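Local coordinates for protein putative Semialdehyde dehydrogenase (Oryza sativa, PDB 2CVO) that probably catalyses the NADPH-dependent reduction of N-acetylglutamyl 5-phosphate to N-acetylglutamate 5-semialdehyde, a step of arginine biosynthesis in the chloroplast, at residues Pro47-Lys52 with Gln342-Leu347; Asn192-Ala197 with Pro323-Ile328; His282-Tyr287 with Val293-Gly298. One frame throughout, in Å; residues are numbered along the deposited sequence.

Contact 1: Pro47-Lys52 with Gln342-Leu347; sequences PQFRIK and QAVQNL
The Phe49 ring meets Leu347 with its far rim: the Leu347 backbone C lies at the ring edge, in plane, while the leucine side chain reaches CE2 and CZ obliquely. His46 stacks on the same ring. The CD2 methyl of Leu347 approaches Phe49 CE2 to 3.3 Å, and Leu347 CG stands 3.4 Å from Phe49 CZ; the two side chains run past each other in opposite directions. Phe49 CG lies anti to its carbonyl carbon (chi1 -68°), which sends the ring out from the strand toward the helix. One turn earlier, Val344 makes the looser end of the patch, its CG1 4.4 Å from Phe49 CE2. No hydrogen bond joins the segments; the contact is almost entirely apolar and buried. An alanine in place of Phe49 would probably strip Leu347 of its aromatic neighbour on the strand side and open a gap between strand and helix. Strand 49-55 is an outermost strand of the parallel dinucleotide-binding sheet, beside strand 24-29, whose Val24 and Ile26 also touch Phe49. Leu43 of helix 34-43 adds to its surroundings, while Leu347 of helix 336-351 packs on Ile26, Ala92 and Phe94, bringing this C-terminal helix against the sheet.

Contact 2: Asn192-Ala197 with Pro323-Ile328; sequences NIIIDA and PGRAII
Asn192 meets Arg325 through its backbone: Arg325 NH2 donates to Asn192 O at 3.0 Å, nearly straight (167°). The donor lies in the carbonyl plane, on a lone pair, with a C=O...N angle of 138°, and the oxygen in turn sits at the guanidinium edge, only 8° out of its plane. The same NH2 passes 3.4 Å from Asn192 CB, so the arginine tip lies alongside the root of the asparagine side chain. The amide beyond has other partners: Asn192 OD1 accepts from Arg325 NE of the second subunit, while ND2 has a weak bond to Glu269 of its own chain. Two residues on, Ile194 makes a loose touch, its CG1 4.4 Å from Arg325 NH2, and packs on Phe267 of the second subunit. Arg325 reaches Asn192 with a chain extended from CG to NE, across strand 262-269, where its NH1 is bonded to Phe267 O of the same chain. The guanidinium is thus gripped by two backbone carbonyls, one from the middle strand and one from the start of the segment beyond it. Strands 194-200 and 325-332 flank that middle strand in the mixed sheet, and the Asn192-Arg325 bond between subunits is consistent with this sheet forming a subunit interface, as expected of a semialdehyde dehydrogenase dimerisation domain.

Contact 3: His282-Tyr287 with Val293-Gly298; sequences HLKSTY and VKLLNG
The first torsions of Tyr287 and Val293 bring ring and methyl together: Tyr287 CG lies beside its backbone N, and Val293 CG1 stands anti to its own N (chi1 -179°), which sets that methyl squarely over the ring. Val293 CG1 is 3.6 Å from the centroid of the Tyr287 ring and 14° off its normal, a CH-pi contact. The opposite face is covered by Thr286 CG2, 3.8 Å above the plane of the Tyr287 ring, leaving the phenol sandwiched between two methyls. Thr286 is itself held in its rotation, for its OG1 donates to His282 O at 2.6 Å, an oxygen that also receives Thr286 N and Ser285 OG. At the far end the Tyr287 hydroxyl bonds to Leu177 O of helix 170-184. Farther along the strand, Leu295 CD2 presses tightly on the helix, 3.5 Å from Lys284 CB, and also meets Leu283 CB at 4.2 Å. The axes of helix 282-287 and strand 293-295 pass 8.3 Å apart and run at 145°, roughly antiparallel. This is a helix turning back through a short connection into an outermost strand, beside strand 313-319, and packing on it, part of the layer of helices against the mixed sheet of the dimerisation domain.

Overall arrangement
All three contacts are largely buried, but they serve different parts of the fold. Contact 1 belongs to the dinucleotide-binding half and is almost entirely apolar, without a hydrogen bond, drawing the C-terminal helix 336-351 back onto the parallel sheet. Contacts 2 and 3 share the mixed sheet of the dimerisation domain, their centres about 18 Å apart. Contact 2 spans strands flanking 262-269 and is polar, its arginine and asparagine also engaging the second subunit; contact 3 lies at an outermost strand, joins a methyl to an aromatic face and a leucine to the helix, and has the exposed Lys284 at its margin. Strand 325-332 leads directly into helix 336-351, linking contacts 2 and 1, whose centres lie about 36 Å apart.

Contact 1: Pro47-Lys52 with Gln342-Leu347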
ATOM      1  N   PRO A  47      25.838  -6.080  21.100  1.00 20.40           N
ATOM      2  CA  PRO A  47      27.274  -6.250  21.354  1.00 21.56           C
ATOM      3  C   PRO A  47      27.700  -7.501  22.134  1.00 22.44           C
ATOM      4  O   PRO A  47      28.877  -7.861  22.125  1.00 23.61           O
ATOM      5  CB  PRO A  47      27.657  -4.947  22.062  1.00 21.89           C
ATOM      6  CG  PRO A  47      26.385  -4.530  22.737  1.00 22.21           C
ATOM      7  CD  PRO A  47      25.348  -4.817  21.682  1.00 20.02           C
ATOM      8  N   GLN A  48      26.759  -8.166  22.801  1.00 22.11           N
ATOM      9  CA  GLN A  48      27.098  -9.376  23.546  1.00 22.26           C
ATOM     10  C   GLN A  48      26.393 -10.620  23.025  1.00 22.21           C
ATOM     11  O   GLN A  48      27.024 -11.660  22.849  1.00 21.10           O
ATOM     12  CB  GLN A  48      26.797  -9.213  25.045  1.00 24.24           C
ATOM     13  CG  GLN A  48      27.811  -8.355  25.800  1.00 26.82           C
ATOM     14  CD  GLN A  48      27.418  -6.892  25.878  1.00 28.90           C
ATOM     15  OE1 GLN A  48      28.250  -6.031  26.166  1.00 30.54           O
ATOM     16  NE2 GLN A  48      26.142  -6.606  25.639  1.00 28.86           N
ATOM     17  N   PHE A  49      25.088 -10.521  22.787  1.00 22.71           N
ATOM     18  CA  PHE A  49      24.319 -11.659  22.289  1.00 24.34           C
ATOM     19  C   PHE A  49      24.797 -12.046  20.894  1.00 25.28           C
ATOM     20  O   PHE A  49      24.842 -11.211  19.992  1.00 26.65           O
ATOM     21  CB  PHE A  49      22.823 -11.321  22.244  1.00 24.42           C
ATOM     22  CG  PHE A  49      22.185 -11.152  23.601  1.00 25.29           C
ATOM     23  CD1 PHE A  49      22.952 -11.171  24.766  1.00 24.67           C
ATOM     24  CD2 PHE A  49      20.809 -10.968  23.713  1.00 25.05           C
ATOM     25  CE1 PHE A  49      22.360 -11.010  26.019  1.00 24.97           C
ATOM     26  CE2 PHE A  49      20.205 -10.806  24.959  1.00 25.08           C
ATOM     27  CZ  PHE A  49      20.982 -10.826  26.115  1.00 25.59           C
ATOM     28  N   ARG A  50      25.153 -13.314  20.723  1.00 26.31           N
ATOM     29  CA  ARG A  50      25.635 -13.813  19.438  1.00 27.79           C
ATOM     30  C   ARG A  50      25.018 -15.168  19.128  1.00 26.29           C
ATOM     31  O   ARG A  50      25.204 -16.125  19.872  1.00 26.49           O
ATOM     32  CB  ARG A  50      27.165 -13.923  19.456  1.00 31.44           C
ATOM     33  CG  ARG A  50      27.879 -12.875  18.602  1.00 35.66           C
ATOM     34  CD  ARG A  50      28.132 -13.384  17.184  1.00 39.79           C
ATOM     35  NE  ARG A  50      29.292 -14.274  17.128  1.00 44.47           N
ATOM     36  CZ  ARG A  50      29.632 -15.010  16.072  1.00 46.43           C
ATOM     37  NH1 ARG A  50      28.902 -14.976  14.964  1.00 47.38           N
ATOM     38  NH2 ARG A  50      30.710 -15.782  16.123  1.00 47.26           N
ATOM     39  N   ILE A  51      24.279 -15.239  18.024  1.00 25.34           N
ATOM     40  CA  ILE A  51      23.627 -16.475  17.614  1.00 24.77           C
ATOM     41  C   ILE A  51      24.636 -17.551  17.229  1.00 25.17           C
ATOM     42  O   ILE A  51      25.517 -17.326  16.402  1.00 23.72           O
ATOM     43  CB  ILE A  51      22.683 -16.232  16.416  1.00 24.43           C
ATOM     44  CG1 ILE A  51      21.584 -15.244  16.817  1.00 25.14           C
ATOM     45  CG2 ILE A  51      22.073 -17.552  15.957  1.00 23.66           C
ATOM     46  CD1 ILE A  51      20.671 -14.840  15.679  1.00 24.42           C
ATOM     47  N   LYS A  52      24.497 -18.726  17.835  1.00 26.52           N
ATOM     48  CA  LYS A  52      25.389 -19.841  17.550  1.00 26.93           C
ATOM     49  C   LYS A  52      24.630 -21.048  17.014  1.00 26.12           C
ATOM     50  O   LYS A  52      25.216 -21.920  16.371  1.00 25.63           O
ATOM     51  CB  LYS A  52      26.171 -20.231  18.807  1.00 28.61           C
ATOM     52  CG  LYS A  52      27.310 -19.281  19.146  1.00 30.05           C
ATOM     53  CD  LYS A  52      28.306 -19.194  17.992  1.00 32.34           C
ATOM     54  CE  LYS A  52      29.563 -18.435  18.392  1.00 32.39           C
ATOM     55  NZ  LYS A  52      29.243 -17.077  18.908  1.00 34.34           N
ATOM     56  N   GLN A 342      10.763  -7.384  22.871  1.00  7.17           N
ATOM     57  CA  GLN A 342      10.536  -7.578  24.299  1.00  6.59           C
ATOM     58  C   GLN A 342      11.218  -8.855  24.761  1.00  6.70           C
ATOM     59  O   GLN A 342      11.629  -8.964  25.914  1.00  6.55           O
ATOM     60  CB  GLN A 342       9.039  -7.646  24.603  1.00  4.67           C
ATOM     61  CG  GLN A 342       8.711  -7.955  26.059  1.00  5.18           C
ATOM     62  CD  GLN A 342       7.368  -7.393  26.478  1.00  7.66           C
ATOM     63  OE1 GLN A 342       7.301  -6.435  27.251  1.00  8.21           O
ATOM     64  NE2 GLN A 342       6.287  -7.971  25.954  1.00  6.18           N
ATOM     65  N   ALA A 343      11.335  -9.823  23.857  1.00  5.83           N
ATOM     66  CA  ALA A 343      11.988 -11.075  24.196  1.00  6.74           C
ATOM     67  C   ALA A 343      13.440 -10.750  24.513  1.00  7.27           C
ATOM     68  O   ALA A 343      13.994 -11.242  25.496  1.00  7.16           O
ATOM     69  CB  ALA A 343      11.901 -12.050  23.032  1.00  5.84           C
ATOM     70  N   VAL A 344      14.044  -9.902  23.683  1.00  7.98           N
ATOM     71  CA  VAL A 344      15.433  -9.492  23.875  1.00  8.01           C
ATOM     72  C   VAL A 344      15.563  -8.618  25.119  1.00  9.58           C
ATOM     73  O   VAL A 344      16.552  -8.701  25.850  1.00  9.27           O
ATOM     74  CB  VAL A 344      15.966  -8.701  22.654  1.00  6.86           C
ATOM     75  CG1 VAL A 344      17.375  -8.180  22.940  1.00  5.40           C
ATOM     76  CG2 VAL A 344      15.989  -9.597  21.424  1.00  5.19           C
ATOM     77  N   GLN A 345      14.563  -7.774  25.353  1.00 10.62           N
ATOM     78  CA  GLN A 345      14.576  -6.896  26.516  1.00 10.36           C
ATOM     79  C   GLN A 345      14.610  -7.775  27.764  1.00 10.17           C
ATOM     80  O   GLN A 345      15.312  -7.482  28.731  1.00  8.96           O
ATOM     81  CB  GLN A 345      13.318  -6.027  26.534  1.00 10.27           C
ATOM     82  CG  GLN A 345      13.412  -4.794  27.419  1.00  9.28           C
ATOM     83  CD  GLN A 345      12.095  -4.034  27.484  1.00 11.22           C
ATOM     84  OE1 GLN A 345      11.297  -4.074  26.546  1.00  9.63           O
ATOM     85  NE2 GLN A 345      11.871  -3.327  28.586  1.00  7.26           N
ATOM     86  N   ASN A 346      13.852  -8.865  27.728  1.00 10.41           N
ATOM     87  CA  ASN A 346      13.796  -9.780  28.858  1.00 11.20           C
ATOM     88  C   ASN A 346      15.099 -10.541  29.073  1.00 11.88           C
ATOM     89  O   ASN A 346      15.539 -10.705  30.213  1.00 13.25           O
ATOM     90  CB  ASN A 346      12.627 -10.753  28.688  1.00  9.58           C
ATOM     91  CG  ASN A 346      11.286 -10.069  28.837  1.00 10.57           C
ATOM     92  OD1 ASN A 346      11.113  -9.204  29.699  1.00 10.29           O
ATOM     93  ND2 ASN A 346      10.324 -10.454  28.008  1.00  8.06           N
ATOM     94  N   LEU A 347      15.724 -10.999  27.991  1.00 10.92           N
ATOM     95  CA  LEU A 347      16.982 -11.724  28.122  1.00 12.97           C
ATOM     96  C   LEU A 347      18.077 -10.809  28.665  1.00 12.37           C
ATOM     97  O   LEU A 347      18.936 -11.255  29.423  1.00 13.50           O
ATOM     98  CB  LEU A 347      17.427 -12.322  26.782  1.00 11.38           C
ATOM     99  CG  LEU A 347      18.665 -13.227  26.899  1.00 14.60           C
ATOM    100  CD1 LEU A 347      18.390 -14.303  27.936  1.00 11.02           C
ATOM    101  CD2 LEU A 347      19.015 -13.866  25.549  1.00 10.29           C
TER

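Contact 2: Asn192-Ala197 with Pro323-Ile328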
ATOM      1  N   ASN A 192     -17.355  -3.007  31.442  1.00 10.94           N
ATOM      2  CA  ASN A 192     -17.442  -2.458  30.097  1.00 10.82           C
ATOM      3  C   ASN A 192     -16.140  -1.947  29.485  1.00  9.85           C
ATOM      4  O   ASN A 192     -16.111  -0.872  28.888  1.00  7.94           O
ATOM      5  CB  ASN A 192     -18.490  -1.346  30.050  1.00 14.18           C
ATOM      6  CG  ASN A 192     -19.900  -1.868  30.244  1.00 18.35           C
ATOM      7  OD1 ASN A 192     -20.346  -2.776  29.533  1.00 21.64           O
ATOM      8  ND2 ASN A 192     -20.615  -1.294  31.204  1.00 17.84           N
ATOM      9  N   ILE A 193     -15.061  -2.709  29.637  1.00  8.85           N
ATOM     10  CA  ILE A 193     -13.788  -2.331  29.030  1.00  8.46           C
ATOM     11  C   ILE A 193     -13.896  -2.779  27.569  1.00  8.33           C
ATOM     12  O   ILE A 193     -13.753  -3.963  27.262  1.00  8.10           O
ATOM     13  CB  ILE A 193     -12.601  -3.062  29.701  1.00  9.54           C
ATOM     14  CG1 ILE A 193     -12.422  -2.559  31.136  1.00  8.81           C
ATOM     15  CG2 ILE A 193     -11.322  -2.852  28.889  1.00  8.19           C
ATOM     16  CD1 ILE A 193     -11.304  -3.263  31.903  1.00  7.95           C
ATOM     17  N   ILE A 194     -14.169  -1.835  26.675  1.00  8.88           N
ATOM     18  CA  ILE A 194     -14.313  -2.135  25.254  1.00  6.61           C
ATOM     19  C   ILE A 194     -13.023  -1.832  24.506  1.00  5.31           C
ATOM     20  O   ILE A 194     -12.534  -0.700  24.528  1.00  4.62           O
ATOM     21  CB  ILE A 194     -15.444  -1.303  24.626  1.00  6.95           C
ATOM     22  CG1 ILE A 194     -16.703  -1.390  25.497  1.00  8.47           C
ATOM     23  CG2 ILE A 194     -15.724  -1.796  23.222  1.00  6.34           C
ATOM     24  CD1 ILE A 194     -17.222  -2.788  25.709  1.00 10.09           C
ATOM     25  N   ILE A 195     -12.481  -2.841  23.832  1.00  4.02           N
ATOM     26  CA  ILE A 195     -11.234  -2.672  23.100  1.00  5.17           C
ATOM     27  C   ILE A 195     -11.334  -3.029  21.619  1.00  6.63           C
ATOM     28  O   ILE A 195     -11.841  -4.092  21.250  1.00  5.12           O
ATOM     29  CB  ILE A 195     -10.100  -3.530  23.723  1.00  3.87           C
ATOM     30  CG1 ILE A 195      -9.936  -3.187  25.205  1.00  2.93           C
ATOM     31  CG2 ILE A 195      -8.785  -3.278  22.988  1.00  1.06           C
ATOM     32  CD1 ILE A 195      -8.964  -4.096  25.937  1.00  4.25           C
ATOM     33  N   ASP A 196     -10.852  -2.115  20.782  1.00  6.05           N
ATOM     34  CA  ASP A 196     -10.819  -2.307  19.338  1.00  7.15           C
ATOM     35  C   ASP A 196      -9.335  -2.223  18.999  1.00  7.07           C
ATOM     36  O   ASP A 196      -8.728  -1.156  19.120  1.00  6.65           O
ATOM     37  CB  ASP A 196     -11.563  -1.186  18.612  1.00  9.33           C
ATOM     38  CG  ASP A 196     -11.730  -1.464  17.127  1.00 10.06           C
ATOM     39  OD1 ASP A 196     -12.665  -2.202  16.760  1.00 11.36           O
ATOM     40  OD2 ASP A 196     -10.916  -0.959  16.326  1.00 12.61           O
ATOM     41  N   ALA A 197      -8.749  -3.343  18.595  1.00  4.74           N
ATOM     42  CA  ALA A 197      -7.331  -3.368  18.272  1.00  6.62           C
ATOM     43  C   ALA A 197      -7.119  -3.534  16.778  1.00  6.63           C
ATOM     44  O   ALA A 197      -7.926  -4.150  16.084  1.00  6.65           O
ATOM     45  CB  ALA A 197      -6.638  -4.489  19.045  1.00  7.22           C
ATOM     46  N   PRO A 323     -19.798  11.224  29.528  1.00 10.18           N
ATOM     47  CA  PRO A 323     -19.337  11.554  30.880  1.00 10.16           C
ATOM     48  C   PRO A 323     -18.877  10.319  31.654  1.00  9.38           C
ATOM     49  O   PRO A 323     -19.535   9.282  31.627  1.00 11.08           O
ATOM     50  CB  PRO A 323     -20.567  12.204  31.512  1.00 11.44           C
ATOM     51  CG  PRO A 323     -21.215  12.891  30.330  1.00 13.18           C
ATOM     52  CD  PRO A 323     -21.125  11.815  29.264  1.00 10.40           C
ATOM     53  N   GLY A 324     -17.742  10.436  32.335  1.00  8.30           N
ATOM     54  CA  GLY A 324     -17.227   9.327  33.122  1.00  6.84           C
ATOM     55  C   GLY A 324     -16.368   8.329  32.367  1.00  7.68           C
ATOM     56  O   GLY A 324     -15.834   7.397  32.967  1.00  8.14           O
ATOM     57  N   ARG A 325     -16.230   8.514  31.057  1.00  7.33           N
ATOM     58  CA  ARG A 325     -15.430   7.599  30.248  1.00  7.85           C
ATOM     59  C   ARG A 325     -14.154   8.222  29.704  1.00  7.67           C
ATOM     60  O   ARG A 325     -14.033   9.444  29.596  1.00  6.22           O
ATOM     61  CB  ARG A 325     -16.255   7.049  29.077  1.00  7.20           C
ATOM     62  CG  ARG A 325     -17.021   5.786  29.411  1.00  8.96           C
ATOM     63  CD  ARG A 325     -17.782   5.248  28.205  1.00  8.30           C
ATOM     64  NE  ARG A 325     -18.208   3.864  28.410  1.00  8.37           N
ATOM     65  CZ  ARG A 325     -17.397   2.812  28.352  1.00 10.38           C
ATOM     66  NH1 ARG A 325     -16.107   2.971  28.086  1.00 13.10           N
ATOM     67  NH2 ARG A 325     -17.874   1.595  28.567  1.00 11.43           N
ATOM     68  N   ALA A 326     -13.207   7.361  29.352  1.00  7.07           N
ATOM     69  CA  ALA A 326     -11.940   7.807  28.806  1.00  7.02           C
ATOM     70  C   ALA A 326     -11.557   6.903  27.642  1.00  7.16           C
ATOM     71  O   ALA A 326     -12.100   5.806  27.482  1.00  5.84           O
ATOM     72  CB  ALA A 326     -10.862   7.765  29.885  1.00  5.83           C
ATOM     73  N   ILE A 327     -10.625   7.376  26.829  1.00  6.37           N
ATOM     74  CA  ILE A 327     -10.151   6.620  25.686  1.00  7.10           C
ATOM     75  C   ILE A 327      -8.634   6.570  25.781  1.00  7.70           C
ATOM     76  O   ILE A 327      -7.976   7.607  25.865  1.00  9.50           O
ATOM     77  CB  ILE A 327     -10.554   7.296  24.356  1.00  8.02           C
ATOM     78  CG1 ILE A 327     -12.081   7.406  24.270  1.00  7.36           C
ATOM     79  CG2 ILE A 327     -10.010   6.495  23.178  1.00  7.85           C
ATOM     80  CD1 ILE A 327     -12.578   8.083  23.008  1.00  6.29           C
ATOM     81  N   ILE A 328      -8.091   5.359  25.789  1.00  6.92           N
ATOM     82  CA  ILE A 328      -6.651   5.154  25.878  1.00  6.42           C
ATOM     83  C   ILE A 328      -6.145   4.560  24.569  1.00  7.46           C
ATOM     84  O   ILE A 328      -6.715   3.594  24.064  1.00  7.53           O
ATOM     85  CB  ILE A 328      -6.300   4.183  27.031  1.00  5.81           C
ATOM     86  CG1 ILE A 328      -6.766   4.768  28.367  1.00  4.27           C
ATOM     87  CG2 ILE A 328      -4.804   3.910  27.057  1.00  3.69           C
ATOM     88  CD1 ILE A 328      -6.522   3.848  29.549  1.00  4.93           C
TER

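Contact 3: His282-Tyr287 with Val293-Gly298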
ATOM      1  N   HIS A 282      -1.237   9.342  36.275  1.00 10.05           N
ATOM      2  CA  HIS A 282      -0.807   8.095  36.899  1.00 10.06           C
ATOM      3  C   HIS A 282       0.107   7.309  35.965  1.00 10.52           C
ATOM      4  O   HIS A 282       1.081   6.705  36.413  1.00  9.24           O
ATOM      5  CB  HIS A 282      -1.993   7.214  37.286  1.00  8.44           C
ATOM      6  CG  HIS A 282      -1.592   5.977  38.028  1.00  9.85           C
ATOM      7  ND1 HIS A 282      -1.061   6.014  39.299  1.00  9.86           N
ATOM      8  CD2 HIS A 282      -1.581   4.676  37.654  1.00  9.44           C
ATOM      9  CE1 HIS A 282      -0.737   4.790  39.676  1.00  8.24           C
ATOM     10  NE2 HIS A 282      -1.043   3.958  38.696  1.00 10.82           N
ATOM     11  N   LEU A 283      -0.211   7.313  34.670  1.00  9.66           N
ATOM     12  CA  LEU A 283       0.607   6.599  33.692  1.00 10.94           C
ATOM     13  C   LEU A 283       1.950   7.301  33.547  1.00 11.53           C
ATOM     14  O   LEU A 283       2.982   6.653  33.363  1.00 13.38           O
ATOM     15  CB  LEU A 283      -0.088   6.540  32.324  1.00  8.88           C
ATOM     16  CG  LEU A 283      -1.396   5.748  32.212  1.00 11.25           C
ATOM     17  CD1 LEU A 283      -1.974   5.911  30.820  1.00 11.40           C
ATOM     18  CD2 LEU A 283      -1.146   4.277  32.515  1.00  9.20           C
ATOM     19  N   LYS A 284       1.939   8.629  33.629  1.00 12.35           N
ATOM     20  CA  LYS A 284       3.177   9.383  33.508  1.00 13.80           C
ATOM     21  C   LYS A 284       4.131   9.024  34.639  1.00 13.28           C
ATOM     22  O   LYS A 284       5.290   8.691  34.398  1.00 11.42           O
ATOM     23  CB  LYS A 284       2.913  10.891  33.524  1.00 16.87           C
ATOM     24  CG  LYS A 284       4.183  11.714  33.301  1.00 21.32           C
ATOM     25  CD  LYS A 284       3.875  13.153  32.915  1.00 26.77           C
ATOM     26  CE  LYS A 284       3.411  13.979  34.099  1.00 29.81           C
ATOM     27  NZ  LYS A 284       4.531  14.282  35.036  1.00 33.05           N
ATOM     28  N   SER A 285       3.638   9.076  35.872  1.00 13.04           N
ATOM     29  CA  SER A 285       4.475   8.759  37.017  1.00 14.65           C
ATOM     30  C   SER A 285       4.853   7.284  37.012  1.00 13.65           C
ATOM     31  O   SER A 285       5.940   6.918  37.449  1.00 14.02           O
ATOM     32  CB  SER A 285       3.764   9.123  38.327  1.00 13.99           C
ATOM     33  OG  SER A 285       2.585   8.363  38.497  1.00 20.52           O
ATOM     34  N   THR A 286       3.963   6.436  36.509  1.00 13.54           N
ATOM     35  CA  THR A 286       4.248   5.007  36.452  1.00 13.51           C
ATOM     36  C   THR A 286       5.354   4.683  35.448  1.00 14.55           C
ATOM     37  O   THR A 286       6.157   3.781  35.674  1.00 16.02           O
ATOM     38  CB  THR A 286       3.010   4.179  36.032  1.00 12.94           C
ATOM     39  OG1 THR A 286       1.946   4.370  36.971  1.00 13.13           O
ATOM     40  CG2 THR A 286       3.363   2.700  35.985  1.00 10.87           C
ATOM     41  N   TYR A 287       5.405   5.423  34.346  1.00 13.97           N
ATOM     42  CA  TYR A 287       6.394   5.145  33.311  1.00 13.27           C
ATOM     43  C   TYR A 287       7.433   6.221  33.014  1.00 13.49           C
ATOM     44  O   TYR A 287       8.141   6.122  32.019  1.00 10.31           O
ATOM     45  CB  TYR A 287       5.667   4.783  32.010  1.00 10.88           C
ATOM     46  CG  TYR A 287       4.865   3.505  32.105  1.00 10.71           C
ATOM     47  CD1 TYR A 287       5.497   2.279  32.321  1.00  9.30           C
ATOM     48  CD2 TYR A 287       3.473   3.521  32.009  1.00  9.40           C
ATOM     49  CE1 TYR A 287       4.766   1.103  32.440  1.00  9.77           C
ATOM     50  CE2 TYR A 287       2.729   2.346  32.127  1.00  8.84           C
ATOM     51  CZ  TYR A 287       3.384   1.144  32.344  1.00  8.19           C
ATOM     52  OH  TYR A 287       2.666  -0.022  32.461  1.00  8.16           O
ATOM     53  N   VAL A 293       8.479   2.669  27.329  1.00  8.07           N
ATOM     54  CA  VAL A 293       7.050   2.933  27.461  1.00  9.08           C
ATOM     55  C   VAL A 293       6.914   4.434  27.657  1.00  9.26           C
ATOM     56  O   VAL A 293       7.194   4.947  28.735  1.00 11.34           O
ATOM     57  CB  VAL A 293       6.432   2.194  28.668  1.00  6.46           C
ATOM     58  CG1 VAL A 293       4.941   2.482  28.737  1.00  6.62           C
ATOM     59  CG2 VAL A 293       6.664   0.699  28.542  1.00  5.52           C
ATOM     60  N   LYS A 294       6.486   5.135  26.614  1.00 11.22           N
ATOM     61  CA  LYS A 294       6.362   6.581  26.698  1.00 12.11           C
ATOM     62  C   LYS A 294       4.962   7.157  26.545  1.00 12.83           C
ATOM     63  O   LYS A 294       4.202   6.785  25.646  1.00 10.63           O
ATOM     64  CB  LYS A 294       7.277   7.242  25.670  1.00 13.92           C
ATOM     65  CG  LYS A 294       7.323   8.759  25.809  1.00 19.26           C
ATOM     66  CD  LYS A 294       8.264   9.392  24.798  1.00 19.85           C
ATOM     67  CE  LYS A 294       8.347  10.896  24.994  1.00 19.47           C
ATOM     68  NZ  LYS A 294       8.863  11.247  26.348  1.00 23.08           N
ATOM     69  N   LEU A 295       4.642   8.088  27.436  1.00 13.29           N
ATOM     70  CA  LEU A 295       3.359   8.773  27.417  1.00 12.88           C
ATOM     71  C   LEU A 295       3.607  10.040  26.601  1.00 11.77           C
ATOM     72  O   LEU A 295       4.431  10.870  26.984  1.00 12.24           O
ATOM     73  CB  LEU A 295       2.937   9.144  28.846  1.00 15.59           C
ATOM     74  CG  LEU A 295       1.527   9.695  29.066  1.00 18.78           C
ATOM     75  CD1 LEU A 295       0.495   8.632  28.673  1.00 16.82           C
ATOM     76  CD2 LEU A 295       1.350  10.090  30.536  1.00 19.45           C
ATOM     77  N   LEU A 296       2.914  10.181  25.474  1.00  8.75           N
ATOM     78  CA  LEU A 296       3.102  11.350  24.624  1.00  9.37           C
ATOM     79  C   LEU A 296       2.645  12.603  25.360  1.00 11.12           C
ATOM     80  O   LEU A 296       1.911  12.513  26.344  1.00 11.33           O
ATOM     81  CB  LEU A 296       2.332  11.188  23.308  1.00  6.55           C
ATOM     82  CG  LEU A 296       2.679   9.945  22.468  1.00  5.68           C
ATOM     83  CD1 LEU A 296       2.016  10.057  21.101  1.00  3.21           C
ATOM     84  CD2 LEU A 296       4.191   9.821  22.303  1.00  3.40           C
ATOM     85  N   ASN A 297       3.093  13.763  24.892  1.00 12.36           N
ATOM     86  CA  ASN A 297       2.735  15.033  25.520  1.00 14.67           C
ATOM     87  C   ASN A 297       1.401  15.584  25.045  1.00 13.18           C
ATOM     88  O   ASN A 297       0.978  15.343  23.911  1.00 12.13           O
ATOM     89  CB  ASN A 297       3.818  16.085  25.258  1.00 19.78           C
ATOM     90  CG  ASN A 297       5.090  15.829  26.049  1.00 25.67           C
ATOM     91  OD1 ASN A 297       6.165  16.310  25.682  1.00 29.06           O
ATOM     92  ND2 ASN A 297       4.974  15.083  27.145  1.00 25.66           N
ATOM     93  N   GLY A 298       0.755  16.334  25.932  1.00 11.28           N
ATOM     94  CA  GLY A 298      -0.518  16.953  25.619  1.00 12.25           C
ATOM     95  C   GLY A 298      -1.526  16.025  24.980  1.00 11.49           C
ATOM     96  O   GLY A 298      -1.761  14.929  25.476  1.00 12.15           O
TER